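Local structure of flagellar protein FlgA (Thermotoga maritima, 3FRN) at residues P39-L44 and V133-L138; E81-K86 and F122-R127; E176-V181 and D202-P207; T229-L234 and P262-L267. The protein probably acts as a periplasmic chaperone in the assembly of the P-ring of the flagellar basal body. One frame throughout, in Å; residues are numbered along the deposited sequence. Where two conformers were deposited one is given.

Contact 1: P39-L44 and V133-L138; sequences PGLEYL and VTLNML
Leu41 and Leu135 meet methyl to methyl: each side chain stretches toward the other, tip to tip, and CD1 of Leu41 comes within 3.6 Å of CD1 of Leu135. This is the closest approach between the segments. In Leu41 the branch lies anti to the carbonyl carbon (chi1 -62°), and the extended second torsion pushes CD1 on across the gap. The second methyl of Leu135 serves a different neighbour, with CD2 standing 4.2 Å from OH of Tyr43 while the two side chains cross at about a right angle. Nothing more than packing joins that pair. The two backbones stay well apart: the nearest CA atoms, those of Tyr43 and Met137, are 8.7 Å from each other, and the touching atoms are all side-chain atoms. Here the N-terminal region of FlgA meets the HotDog-like domain, and Leu135 belongs to the long strand 132-148 of that domain's antiparallel sheet. Met137, two residues further on, packs on Val79 and Ile83 of helix 74-87, while Leu41 touches Lys76 of the same helix. The polar interactions lie outside the apolar patch. The hydroxyl of Tyr43, a buried residue, is hydrogen-bonded to the carbonyl of Ile36 and the amide of Leu38, which ties the ring end to its own part of the chain. Backbone hydrogen bonds of Glu42 and Leu44 with Val96 join strand 42-45 to strand 93-101.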
loop_
_atom_site.group_PDB
_atom_site.type_symbol
_atom_site.label_atom_id
_atom_site.label_comp_id
_atom_site.label_asym_id
_atom_site.label_seq_id
_atom_site.Cartn_x
_atom_site.Cartn_y
_atom_site.Cartn_z
ATOM N N PRO A 39 -16.577 8.023 -18.853
ATOM C CA PRO A 39 -16.665 9.222 -18.057
ATOM C C PRO A 39 -16.273 8.978 -16.597
ATOM O O PRO A 39 -16.621 7.943 -16.023
ATOM C CB PRO A 39 -18.155 9.596 -18.151
ATOM C CG PRO A 39 -18.837 8.284 -18.435
ATOM C CD PRO A 39 -17.895 7.571 -19.327
ATOM N N GLY A 40 -15.552 9.935 -16.021
ATOM C CA GLY A 40 -15.250 9.936 -14.590
ATOM C C GLY A 40 -14.110 9.042 -14.140
ATOM O O GLY A 40 -13.845 8.946 -12.943
ATOM N N LEU A 41 -13.440 8.384 -15.089
ATOM C CA LEU A 41 -12.324 7.485 -14.790
ATOM C C LEU A 41 -10.973 8.109 -15.141
ATOM O O LEU A 41 -10.878 8.945 -16.044
ATOM C CB LEU A 41 -12.471 6.160 -15.540
ATOM C CG LEU A 41 -13.685 5.275 -15.253
ATOM C CD1 LEU A 41 -13.679 4.035 -16.133
ATOM C CD2 LEU A 41 -13.738 4.867 -13.801
ATOM N N GLU A 42 -9.931 7.673 -14.430
ATOM C CA GLU A 42 -8.577 8.177 -14.632
ATOM C C GLU A 42 -7.769 7.175 -15.427
ATOM O O GLU A 42 -7.827 5.985 -15.154
ATOM C CB GLU A 42 -7.896 8.388 -13.291
ATOM C CG GLU A 42 -6.818 9.455 -13.305
ATOM C CD GLU A 42 -7.343 10.844 -12.992
ATOM O OE1 GLU A 42 -8.564 10.989 -12.758
ATOM O OE2 GLU A 42 -6.528 11.793 -12.969
ATOM N N TYR A 43 -7.001 7.659 -16.393
ATOM C CA TYR A 43 -6.225 6.787 -17.265
ATOM C C TYR A 43 -4.739 7.056 -17.102
ATOM O O TYR A 43 -4.324 8.177 -16.837
ATOM C CB TYR A 43 -6.627 6.992 -18.738
ATOM C CG TYR A 43 -7.989 6.430 -19.071
ATOM C CD1 TYR A 43 -9.149 7.010 -18.561
ATOM C CD2 TYR A 43 -8.112 5.333 -19.888
ATOM C CE1 TYR A 43 -10.389 6.483 -18.839
ATOM C CE2 TYR A 43 -9.361 4.792 -20.182
ATOM C CZ TYR A 43 -10.490 5.379 -19.642
ATOM O OH TYR A 43 -11.722 4.869 -19.928
ATOM N N LEU A 44 -3.933 6.022 -17.287
ATOM C CA LEU A 44 -2.496 6.196 -17.254
ATOM C C LEU A 44 -1.942 5.536 -18.493
ATOM O O LEU A 44 -1.986 4.319 -18.603
ATOM C CB LEU A 44 -1.934 5.522 -16.010
ATOM C CG LEU A 44 -0.746 6.121 -15.274
ATOM C CD1 LEU A 44 -1.090 7.464 -14.643
ATOM C CD2 LEU A 44 -0.306 5.134 -14.219
ATOM N N VAL A 133 -16.894 -3.307 -22.552
ATOM C CA VAL A 133 -15.560 -2.743 -22.289
ATOM C C VAL A 133 -14.838 -3.480 -21.145
ATOM O O VAL A 133 -15.395 -3.645 -20.064
ATOM C CB VAL A 133 -15.622 -1.228 -21.964
ATOM C CG1 VAL A 133 -14.226 -0.624 -21.870
ATOM C CG2 VAL A 133 -16.435 -0.484 -23.000
ATOM N N THR A 134 -13.608 -3.935 -21.396
ATOM C CA THR A 134 -12.707 -4.391 -20.323
ATOM C C THR A 134 -11.649 -3.300 -20.010
ATOM O O THR A 134 -10.942 -2.817 -20.905
ATOM C CB THR A 134 -12.046 -5.743 -20.659
ATOM O OG1 THR A 134 -13.003 -6.591 -21.308
ATOM C CG2 THR A 134 -11.514 -6.466 -19.387
ATOM N N LEU A 135 -11.583 -2.881 -18.748
ATOM C CA LEU A 135 -10.550 -1.944 -18.310
ATOM C C LEU A 135 -9.604 -2.705 -17.411
ATOM O O LEU A 135 -10.041 -3.300 -16.419
ATOM C CB LEU A 135 -11.129 -0.803 -17.481
ATOM C CG LEU A 135 -12.452 -0.125 -17.814
ATOM C CD1 LEU A 135 -12.929 0.588 -16.568
ATOM C CD2 LEU A 135 -12.268 0.860 -18.938
ATOM N N ASN A 136 -8.318 -2.692 -17.756
ATOM C CA ASN A 136 -7.295 -3.212 -16.859
ATOM C C ASN A 136 -6.856 -2.051 -15.985
ATOM O O ASN A 136 -6.402 -1.010 -16.482
ATOM C CB ASN A 136 -6.134 -3.855 -17.626
ATOM C CG ASN A 136 -6.518 -5.187 -18.258
ATOM O OD1 ASN A 136 -5.656 -5.998 -18.595
ATOM N ND2 ASN A 136 -7.814 -5.420 -18.417
ATOM N N MET A 137 -7.068 -2.206 -14.682
ATOM C CA MET A 137 -6.878 -1.104 -13.754
ATOM C C MET A 137 -5.770 -1.400 -12.731
ATOM O O MET A 137 -5.780 -2.436 -12.066
ATOM C CB MET A 137 -8.221 -0.717 -13.095
ATOM C CG MET A 137 -9.276 -0.151 -14.113
ATOM S SD MET A 137 -10.734 0.674 -13.422
ATOM C CE MET A 137 -10.079 2.261 -12.969
ATOM N N LEU A 138 -4.797 -0.494 -12.656
ATOM C CA LEU A 138 -3.720 -0.576 -11.680
ATOM C C LEU A 138 -4.153 0.130 -10.401
ATOM O O LEU A 138 -4.591 1.285 -10.427
ATOM C CB LEU A 138 -2.435 0.044 -12.236
ATOM C CG LEU A 138 -1.137 0.062 -11.417
ATOM C CD1 LEU A 138 -0.472 -1.305 -11.303
ATOM C CD2 LEU A 138 -0.183 1.042 -12.056
#

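Contact 2: E81-K86 and F122-R127; sequences EEIGKK and FSVFLR
Ile83 lays its longer branch against one methyl of Val124: CG1 of Ile83 is 4.0 Å from CG2 of Val124, and CD1 of Ile83 is 4.1 Å from the same CG2. The two side chains cross at about a right angle, and the one valine methyl touches both of these consecutive carbons of the isoleucine. Val124 offers this methyl because CG2 sits anti to its carbonyl carbon, while CG1 takes the place anti to the backbone N (chi1 -178°). Two residues earlier on the strand, the Phe122 ring comes up to the end of the helical segment, where its CE1 lies 4.2 Å from the carbonyl O of Lys86, which approaches obliquely. The start of the Lys86 side chain heads for the strand, but its amine end leads off, leaving the aliphatic part at the exposed margin. In the next layer, Ile83 also touches Phe92 and Leu139, Phe122 lies on Ala87 and Leu139, and Val124 packs on Val79. This is consistent with the HotDog-like family, in which a helix packs on a curved antiparallel sheet. Helix 74-87 runs over a face of the sheet, where strand 121-127 is paired with strand 111-118 and strand 132-148.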
loop_
_atom_site.group_PDB
_atom_site.type_symbol
_atom_site.label_atom_id
_atom_site.label_comp_id
_atom_site.label_asym_id
_atom_site.label_seq_id
_atom_site.Cartn_x
_atom_site.Cartn_y
_atom_site.Cartn_z
ATOM N N GLU A 81 -16.628 0.669 -6.134
ATOM C CA GLU A 81 -17.302 -0.191 -5.169
ATOM C C GLU A 81 -17.029 -1.666 -5.462
ATOM O O GLU A 81 -16.771 -2.450 -4.547
ATOM C CB GLU A 81 -18.813 0.088 -5.133
ATOM C CG GLU A 81 -19.204 1.320 -4.316
ATOM C CD GLU A 81 -20.705 1.604 -4.340
ATOM O OE1 GLU A 81 -21.363 1.345 -5.376
ATOM O OE2 GLU A 81 -21.231 2.095 -3.317
ATOM N N GLU A 82 -17.071 -2.025 -6.742
ATOM C CA GLU A 82 -16.841 -3.395 -7.190
ATOM C C GLU A 82 -15.392 -3.857 -7.014
ATOM O O GLU A 82 -15.158 -4.979 -6.548
ATOM C CB GLU A 82 -17.303 -3.567 -8.645
ATOM C CG GLU A 82 -17.231 -4.992 -9.198
ATOM C CD GLU A 82 -17.964 -6.010 -8.355
ATOM O OE1 GLU A 82 -19.085 -5.700 -7.890
ATOM O OE2 GLU A 82 -17.416 -7.124 -8.169
ATOM N N ILE A 83 -14.429 -3.009 -7.385
ATOM C CA ILE A 83 -13.012 -3.318 -7.153
ATOM C C ILE A 83 -12.796 -3.576 -5.659
ATOM O O ILE A 83 -12.225 -4.603 -5.273
ATOM C CB ILE A 83 -12.051 -2.189 -7.657
ATOM C CG1 ILE A 83 -12.097 -2.059 -9.175
ATOM C CG2 ILE A 83 -10.621 -2.488 -7.259
ATOM C CD1 ILE A 83 -11.518 -0.708 -9.728
ATOM N N GLY A 84 -13.293 -2.654 -4.831
ATOM C CA GLY A 84 -13.232 -2.772 -3.368
ATOM C C GLY A 84 -13.624 -4.135 -2.830
ATOM O O GLY A 84 -12.976 -4.659 -1.918
ATOM N N LYS A 85 -14.666 -4.721 -3.417
ATOM C CA LYS A 85 -15.149 -6.043 -3.011
ATOM C C LYS A 85 -14.226 -7.180 -3.454
ATOM O O LYS A 85 -13.936 -8.076 -2.671
ATOM C CB LYS A 85 -16.577 -6.291 -3.512
ATOM C CG LYS A 85 -17.621 -5.372 -2.893
ATOM C CD LYS A 85 -18.980 -5.536 -3.558
ATOM C CE LYS A 85 -19.859 -4.300 -3.355
ATOM N NZ LYS A 85 -19.542 -3.186 -4.310
ATOM N N LYS A 86 -13.763 -7.143 -4.699
ATOM C CA LYS A 86 -12.902 -8.208 -5.212
ATOM C C LYS A 86 -11.449 -8.070 -4.774
ATOM O O LYS A 86 -10.759 -9.073 -4.604
ATOM C CB LYS A 86 -12.983 -8.304 -6.737
ATOM C CG LYS A 86 -14.310 -8.841 -7.258
ATOM C CD LYS A 86 -14.538 -10.288 -6.838
ATOM C CE LYS A 86 -15.965 -10.723 -7.129
ATOM N NZ LYS A 86 -16.230 -12.100 -6.623
ATOM N N PHE A 122 -6.323 -5.410 -11.935
ATOM C CA PHE A 122 -7.623 -6.049 -12.049
ATOM C C PHE A 122 -8.264 -5.760 -13.396
ATOM O O PHE A 122 -8.112 -4.658 -13.933
ATOM C CB PHE A 122 -8.539 -5.599 -10.899
ATOM C CG PHE A 122 -8.138 -6.158 -9.562
ATOM C CD1 PHE A 122 -8.709 -7.336 -9.086
ATOM C CD2 PHE A 122 -7.182 -5.517 -8.779
ATOM C CE1 PHE A 122 -8.332 -7.868 -7.851
ATOM C CE2 PHE A 122 -6.794 -6.045 -7.545
ATOM C CZ PHE A 122 -7.371 -7.218 -7.085
ATOM N N SER A 123 -8.946 -6.767 -13.952
ATOM C CA SER A 123 -9.725 -6.589 -15.174
ATOM C C SER A 123 -11.166 -6.276 -14.827
ATOM O O SER A 123 -11.883 -7.133 -14.316
ATOM C CB SER A 123 -9.669 -7.833 -16.062
ATOM O OG SER A 123 -8.619 -7.743 -17.013
ATOM N N VAL A 124 -11.588 -5.052 -15.115
ATOM C CA VAL A 124 -12.955 -4.640 -14.868
ATOM C C VAL A 124 -13.770 -4.731 -16.151
ATOM O O VAL A 124 -13.630 -3.903 -17.073
ATOM C CB VAL A 124 -13.023 -3.187 -14.334
ATOM C CG1 VAL A 124 -14.456 -2.813 -14.048
ATOM C CG2 VAL A 124 -12.166 -3.031 -13.077
ATOM N N PHE A 125 -14.643 -5.722 -16.195
ATOM C CA PHE A 125 -15.456 -5.973 -17.366
ATOM C C PHE A 125 -16.812 -5.290 -17.246
ATOM O O PHE A 125 -17.535 -5.489 -16.260
ATOM C CB PHE A 125 -15.647 -7.477 -17.563
ATOM C CG PHE A 125 -16.631 -7.814 -18.637
ATOM C CD1 PHE A 125 -16.339 -7.539 -19.969
ATOM C CD2 PHE A 125 -17.856 -8.399 -18.319
ATOM C CE1 PHE A 125 -17.243 -7.843 -20.971
ATOM C CE2 PHE A 125 -18.766 -8.707 -19.315
ATOM C CZ PHE A 125 -18.459 -8.431 -20.643
ATOM N N LEU A 126 -17.163 -4.506 -18.264
ATOM C CA LEU A 126 -18.433 -3.784 -18.274
ATOM C C LEU A 126 -19.300 -4.228 -19.435
ATOM O O LEU A 126 -18.879 -4.155 -20.589
ATOM C CB LEU A 126 -18.187 -2.268 -18.369
ATOM C CG LEU A 126 -17.161 -1.650 -17.425
ATOM C CD1 LEU A 126 -16.984 -0.136 -17.741
ATOM C CD2 LEU A 126 -17.590 -1.851 -15.987
ATOM N N ARG A 127 -20.499 -4.700 -19.132
ATOM C CA ARG A 127 -21.493 -4.976 -20.138
ATOM C C ARG A 127 -22.414 -3.813 -20.322
ATOM O O ARG A 127 -23.000 -3.303 -19.391
ATOM C CB ARG A 127 -22.324 -6.203 -19.792
ATOM C CG ARG A 127 -22.609 -7.139 -20.961
ATOM C CD ARG A 127 -23.481 -6.534 -22.067
ATOM N NE ARG A 127 -24.238 -7.542 -22.813
ATOM C CZ ARG A 127 -24.493 -7.525 -24.118
ATOM N NH1 ARG A 127 -24.074 -6.546 -24.880
ATOM N NH2 ARG A 127 -25.186 -8.507 -24.669
#

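Contact 3: E176-V181 and D202-P207; sequences EPFFDV and DMVKDP
Phe178 and Val204 come at each other from opposite directions and meet at the far end of the ring. CZ of Phe178 is 3.8 Å from CG2 of Val204, and CE2 of Phe178 is 4.1 Å from that same methyl. The methyl approaches the ring obliquely, and both side chains are buried. On the valine, CG2 is wedged between the backbone N and the carbonyl carbon, with CG1 anti to the carbonyl carbon (chi1 -61°); it is the wedged methyl that faces the phenylalanine. CG of Phe178 is anti to its carbonyl carbon (chi1 -62°), which carries the outer ring carbons across from the loop toward the short strand. At the other end of the contact the surfaces are exposed and the meeting is loose. The amide N of Glu176 and OD1 of Asp202 are 4.2 Å apart, too far for a bond, and since Asp202 was modelled in two conformers this approach is doubtful; OD1 is instead hydrogen-bonded to Thr200 OG1. Backbone hydrogen bonding also links Glu176 with Ala201. Both segments fall in the SAF family region, where a loop before helix 181-184 meets the short strand 204-205. Around it, Phe178 also packs on Glu183 and Val184 of helix 181-184 and on Val146 of strand 132-148, while strand 204-205 pairs antiparallel with strand 188-189.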
loop_
_atom_site.group_PDB
_atom_site.type_symbol
_atom_site.label_atom_id
_atom_site.label_comp_id
_atom_site.label_asym_id
_atom_site.label_seq_id
_atom_site.Cartn_x
_atom_site.Cartn_y
_atom_site.Cartn_z
ATOM N N GLU A 176 2.909 -4.918 6.800
ATOM C CA GLU A 176 2.073 -3.784 7.171
ATOM C C GLU A 176 2.946 -2.618 7.659
ATOM O O GLU A 176 3.642 -2.735 8.661
ATOM C CB GLU A 176 1.084 -4.224 8.257
ATOM C CG GLU A 176 0.086 -3.172 8.718
ATOM C CD GLU A 176 -0.685 -3.605 9.966
ATOM O OE1 GLU A 176 -0.047 -4.086 10.935
ATOM O OE2 GLU A 176 -1.932 -3.463 9.982
ATOM N N PRO A 177 2.907 -1.480 6.951
ATOM C CA PRO A 177 3.724 -0.333 7.345
ATOM C C PRO A 177 3.128 0.471 8.507
ATOM O O PRO A 177 2.025 0.170 8.982
ATOM C CB PRO A 177 3.750 0.519 6.078
ATOM C CG PRO A 177 2.453 0.206 5.389
ATOM C CD PRO A 177 2.097 -1.211 5.747
ATOM N N PHE A 178 3.864 1.484 8.958
ATOM C CA PHE A 178 3.386 2.411 9.991
ATOM C C PHE A 178 3.148 3.790 9.393
ATOM O O PHE A 178 3.883 4.223 8.515
ATOM C CB PHE A 178 4.396 2.517 11.139
ATOM C CG PHE A 178 4.633 1.223 11.861
ATOM C CD1 PHE A 178 3.768 0.801 12.854
ATOM C CD2 PHE A 178 5.727 0.428 11.541
ATOM C CE1 PHE A 178 3.987 -0.393 13.517
ATOM C CE2 PHE A 178 5.948 -0.770 12.192
ATOM C CZ PHE A 178 5.085 -1.177 13.180
ATOM N N PHE A 179 2.129 4.484 9.878
ATOM C CA PHE A 179 1.715 5.746 9.264
ATOM C C PHE A 179 1.995 6.933 10.175
ATOM O O PHE A 179 1.612 8.066 9.881
ATOM C CB PHE A 179 0.234 5.673 8.863
ATOM C CG PHE A 179 -0.104 4.453 8.047
ATOM C CD1 PHE A 179 0.205 4.398 6.694
ATOM C CD2 PHE A 179 -0.698 3.348 8.637
ATOM C CE1 PHE A 179 -0.090 3.271 5.943
ATOM C CE2 PHE A 179 -0.992 2.216 7.889
ATOM C CZ PHE A 179 -0.687 2.179 6.541
ATOM N N ASP A 180 2.689 6.656 11.274
ATOM C CA ASP A 180 2.956 7.644 12.304
ATOM C C ASP A 180 4.181 7.219 13.098
ATOM O O ASP A 180 4.350 6.041 13.417
ATOM C CB ASP A 180 1.750 7.770 13.238
ATOM C CG ASP A 180 1.641 9.141 13.877
ATOM O OD1 ASP A 180 2.226 10.107 13.338
ATOM O OD2 ASP A 180 0.955 9.255 14.915
ATOM N N VAL A 181 5.039 8.185 13.406
ATOM C CA VAL A 181 6.199 7.954 14.259
ATOM C C VAL A 181 5.731 7.432 15.625
ATOM O O VAL A 181 6.326 6.511 16.192
ATOM C CB VAL A 181 7.050 9.252 14.384
ATOM C CG1 VAL A 181 8.043 9.171 15.530
ATOM C CG2 VAL A 181 7.777 9.529 13.078
ATOM N N ASP A 202 6.144 -6.554 11.158
ATOM C CA ASP A 202 6.833 -7.832 11.345
ATOM C C ASP A 202 8.313 -7.692 11.698
ATOM O O ASP A 202 8.996 -8.688 11.932
ATOM C CB ASP A 202 6.680 -8.699 10.092
ATOM C CG ASP A 202 7.010 -7.946 8.813
ATOM O OD1 ASP A 202 6.153 -7.171 8.329
ATOM O OD2 ASP A 202 8.124 -8.141 8.286
ATOM N N MET A 203 8.813 -6.460 11.744
ATOM C CA MET A 203 10.237 -6.229 11.995
ATOM C C MET A 203 10.517 -5.754 13.407
ATOM O O MET A 203 11.674 -5.681 13.841
ATOM C CB MET A 203 10.778 -5.210 11.001
ATOM C CG MET A 203 10.522 -5.604 9.568
ATOM S SD MET A 203 11.619 -4.799 8.419
ATOM C CE MET A 203 11.077 -3.141 8.538
ATOM N N VAL A 204 9.447 -5.427 14.119
ATOM C CA VAL A 204 9.558 -4.836 15.434
ATOM C C VAL A 204 8.710 -5.628 16.415
ATOM O O VAL A 204 7.843 -6.403 16.018
ATOM C CB VAL A 204 9.118 -3.341 15.429
ATOM C CG1 VAL A 204 10.000 -2.514 14.508
ATOM C CG2 VAL A 204 7.655 -3.193 15.042
ATOM N N LYS A 205 8.980 -5.449 17.700
ATOM C CA LYS A 205 8.124 -6.022 18.722
ATOM C C LYS A 205 7.935 -5.012 19.821
ATOM O O LYS A 205 8.734 -4.088 19.966
ATOM C CB LYS A 205 8.693 -7.336 19.269
ATOM C CG LYS A 205 10.016 -7.232 19.987
ATOM C CD LYS A 205 10.412 -8.582 20.539
ATOM C CE LYS A 205 11.829 -8.559 21.066
ATOM N NZ LYS A 205 12.451 -9.912 20.989
ATOM N N ASP A 206 6.865 -5.188 20.584
ATOM C CA ASP A 206 6.558 -4.314 21.699
ATOM C C ASP A 206 7.584 -4.467 22.823
ATOM O O ASP A 206 8.209 -5.523 22.952
ATOM C CB ASP A 206 5.144 -4.607 22.199
ATOM C CG ASP A 206 4.072 -4.088 21.252
ATOM O OD1 ASP A 206 3.454 -3.048 21.572
ATOM O OD2 ASP A 206 3.851 -4.708 20.188
ATOM N N PRO A 207 7.794 -3.400 23.619
ATOM C CA PRO A 207 8.622 -3.516 24.826
ATOM C C PRO A 207 8.002 -4.480 25.844
ATOM O O PRO A 207 6.773 -4.562 25.938
ATOM C CB PRO A 207 8.639 -2.087 25.379
ATOM C CG PRO A 207 7.429 -1.429 24.794
ATOM C CD PRO A 207 7.292 -2.028 23.429
#

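Contact 4: T229-L234 and P262-L267; sequences TFVEVL and PVLRIL
Val231 divides its two methyls between two partners on the other segment. CG2 of Val231 lies 4.1 Å from CD1 of Leu264, the side chains crossing at about a right angle, whereas CG1 of Val231 meets CD1 of Ile266 at 4.2 Å, tip to tip. The valine's chi1 of -67° places CG1 anti to the carbonyl carbon, turned toward Ile266, and CG2 between that carbon and the backbone N, turned toward Leu264. All three residues are buried, and they are the ones that do the touching. They face one another within a five-stranded mixed sheet whose first and last strands also pair, in the C-terminal part of the P-ring chaperone family region; strands 229-233 and 263-266 are not neighbours in its order. Ala218, Ala245, Val254 and Val258 add further apolar surface to the same cluster. The outer side is different. Phe230 and Glu232 alternate with Val231 along the strand and are exposed, and the Glu232 side chain starts off away from the other segment. Arg265, between the two inward residues of its strand, is partly exposed, with a long, weak ion pair to Glu259.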
loop_
_atom_site.group_PDB
_atom_site.type_symbol
_atom_site.label_atom_id
_atom_site.label_comp_id
_atom_site.label_asym_id
_atom_site.label_seq_id
_atom_site.Cartn_x
_atom_site.Cartn_y
_atom_site.Cartn_z
ATOM N N THR A 229 5.974 -9.519 48.893
ATOM C CA THR A 229 7.370 -9.063 48.821
ATOM C C THR A 229 7.797 -8.509 47.452
ATOM O O THR A 229 7.025 -8.533 46.498
ATOM C CB THR A 229 8.340 -10.202 49.226
ATOM O OG1 THR A 229 9.658 -9.672 49.412
ATOM C CG2 THR A 229 8.375 -11.305 48.161
ATOM N N PHE A 230 9.033 -8.013 47.372
ATOM C CA PHE A 230 9.641 -7.579 46.109
ATOM C C PHE A 230 10.602 -8.650 45.580
ATOM O O PHE A 230 11.303 -9.296 46.358
ATOM C CB PHE A 230 10.396 -6.255 46.292
ATOM C CG PHE A 230 9.514 -5.092 46.661
ATOM C CD1 PHE A 230 9.256 -4.790 47.996
ATOM C CD2 PHE A 230 8.946 -4.293 45.673
ATOM C CE1 PHE A 230 8.442 -3.717 48.338
ATOM C CE2 PHE A 230 8.130 -3.217 46.007
ATOM C CZ PHE A 230 7.879 -2.928 47.341
ATOM N N VAL A 231 10.629 -8.842 44.262
ATOM C CA VAL A 231 11.529 -9.827 43.648
ATOM C C VAL A 231 12.352 -9.238 42.506
ATOM O O VAL A 231 12.047 -8.150 42.011
ATOM C CB VAL A 231 10.772 -11.071 43.118
ATOM C CG1 VAL A 231 10.167 -11.874 44.262
ATOM C CG2 VAL A 231 9.712 -10.667 42.096
ATOM N N GLU A 232 13.392 -9.966 42.093
ATOM C CA GLU A 232 14.190 -9.577 40.935
ATOM C C GLU A 232 14.038 -10.575 39.794
ATOM O O GLU A 232 14.343 -11.760 39.946
ATOM C CB GLU A 232 15.665 -9.415 41.288
ATOM C CG GLU A 232 16.411 -8.539 40.291
ATOM C CD GLU A 232 17.916 -8.741 40.302
ATOM O OE1 GLU A 232 18.610 -7.954 39.597
ATOM O OE2 GLU A 232 18.410 -9.677 41.006
ATOM N N VAL A 233 13.596 -10.061 38.649
ATOM C CA VAL A 233 13.258 -10.861 37.469
ATOM C C VAL A 233 14.492 -11.421 36.741
ATOM O O VAL A 233 15.469 -10.701 36.512
ATOM C CB VAL A 233 12.397 -10.038 36.485
ATOM C CG1 VAL A 233 11.510 -10.943 35.703
ATOM C CG2 VAL A 233 11.522 -9.033 37.226
ATOM N N LEU A 234 14.436 -12.706 36.383
ATOM C CA LEU A 234 15.565 -13.410 35.741
ATOM C C LEU A 234 15.520 -13.309 34.213
ATOM O O LEU A 234 16.517 -13.567 33.539
ATOM C CB LEU A 234 15.588 -14.887 36.178
ATOM C CG LEU A 234 16.693 -15.929 35.902
ATOM C CD1 LEU A 234 16.564 -16.606 34.522
ATOM C CD2 LEU A 234 18.106 -15.377 36.133
ATOM N N PRO A 262 3.030 -3.717 37.012
ATOM C CA PRO A 262 3.231 -5.162 36.875
ATOM C C PRO A 262 3.744 -5.789 38.168
ATOM O O PRO A 262 4.843 -5.464 38.617
ATOM C CB PRO A 262 4.301 -5.258 35.786
ATOM C CG PRO A 262 5.063 -3.987 35.902
ATOM C CD PRO A 262 4.060 -2.942 36.301
ATOM N N VAL A 263 2.948 -6.677 38.755
ATOM C CA VAL A 263 3.434 -7.563 39.806
ATOM C C VAL A 263 3.690 -8.967 39.269
ATOM O O VAL A 263 3.105 -9.375 38.265
ATOM C CB VAL A 263 2.440 -7.646 40.979
ATOM C CG1 VAL A 263 2.101 -6.252 41.486
ATOM C CG2 VAL A 263 1.182 -8.388 40.557
ATOM N N LEU A 264 4.569 -9.703 39.943
ATOM C CA LEU A 264 4.666 -11.143 39.754
ATOM C C LEU A 264 3.713 -11.830 40.704
ATOM O O LEU A 264 3.525 -11.397 41.837
ATOM C CB LEU A 264 6.079 -11.664 40.013
ATOM C CG LEU A 264 7.104 -11.764 38.882
ATOM C CD1 LEU A 264 8.008 -12.956 39.141
ATOM C CD2 LEU A 264 6.451 -11.890 37.505
ATOM N N ARG A 265 3.096 -12.898 40.231
ATOM C CA ARG A 265 2.366 -13.789 41.107
ATOM C C ARG A 265 3.124 -15.092 41.155
ATOM O O ARG A 265 3.231 -15.791 40.151
ATOM C CB ARG A 265 0.953 -14.020 40.597
ATOM C CG ARG A 265 0.157 -14.998 41.439
ATOM C CD ARG A 265 -1.184 -14.391 41.788
ATOM N NE ARG A 265 -1.016 -13.055 42.357
ATOM C CZ ARG A 265 -1.986 -12.154 42.461
ATOM N NH1 ARG A 265 -3.212 -12.433 42.034
ATOM N NH2 ARG A 265 -1.724 -10.968 42.989
ATOM N N ILE A 266 3.662 -15.411 42.324
ATOM C CA ILE A 266 4.415 -16.644 42.498
ATOM C C ILE A 266 3.492 -17.864 42.628
ATOM O O ILE A 266 2.643 -17.935 43.524
ATOM C CB ILE A 266 5.428 -16.527 43.643
ATOM C CG1 ILE A 266 6.507 -15.514 43.240
ATOM C CG2 ILE A 266 6.050 -17.887 43.955
ATOM C CD1 ILE A 266 7.252 -14.889 44.388
ATOM N N LEU A 267 3.665 -18.800 41.692
ATOM C CA LEU A 267 2.831 -19.993 41.571
ATOM C C LEU A 267 3.120 -20.989 42.692
ATOM O O LEU A 267 4.276 -21.366 42.911
ATOM C CB LEU A 267 3.060 -20.656 40.206
ATOM C CG LEU A 267 3.173 -19.783 38.947
ATOM C CD1 LEU A 267 3.602 -20.638 37.763
ATOM C CD2 LEU A 267 1.880 -19.026 38.625
#

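In the fold
Contacts 1 and 2 form one neighbourhood: their centres are 11 Å apart, contact 2 is nested within the loop closed by contact 1, and strands 121-127 and 132-148 are adjacent in one sheet. Probable hydrogen bonds from Leu126 N to Val133 O and from Val124 N to Leu135 O, both 2.7 Å, join them. Contact 3 lies on the other side of the chain's centre, its nearest atoms about 17 Å from contact 1 and about 16 Å from contact 2. Contact 4 lies beyond it, its centre 29 Å from that of contact 3 (nearest atoms about 10 Å) and 62 Å from that of contact 1, in keeping with an elongated molecule of successive domains.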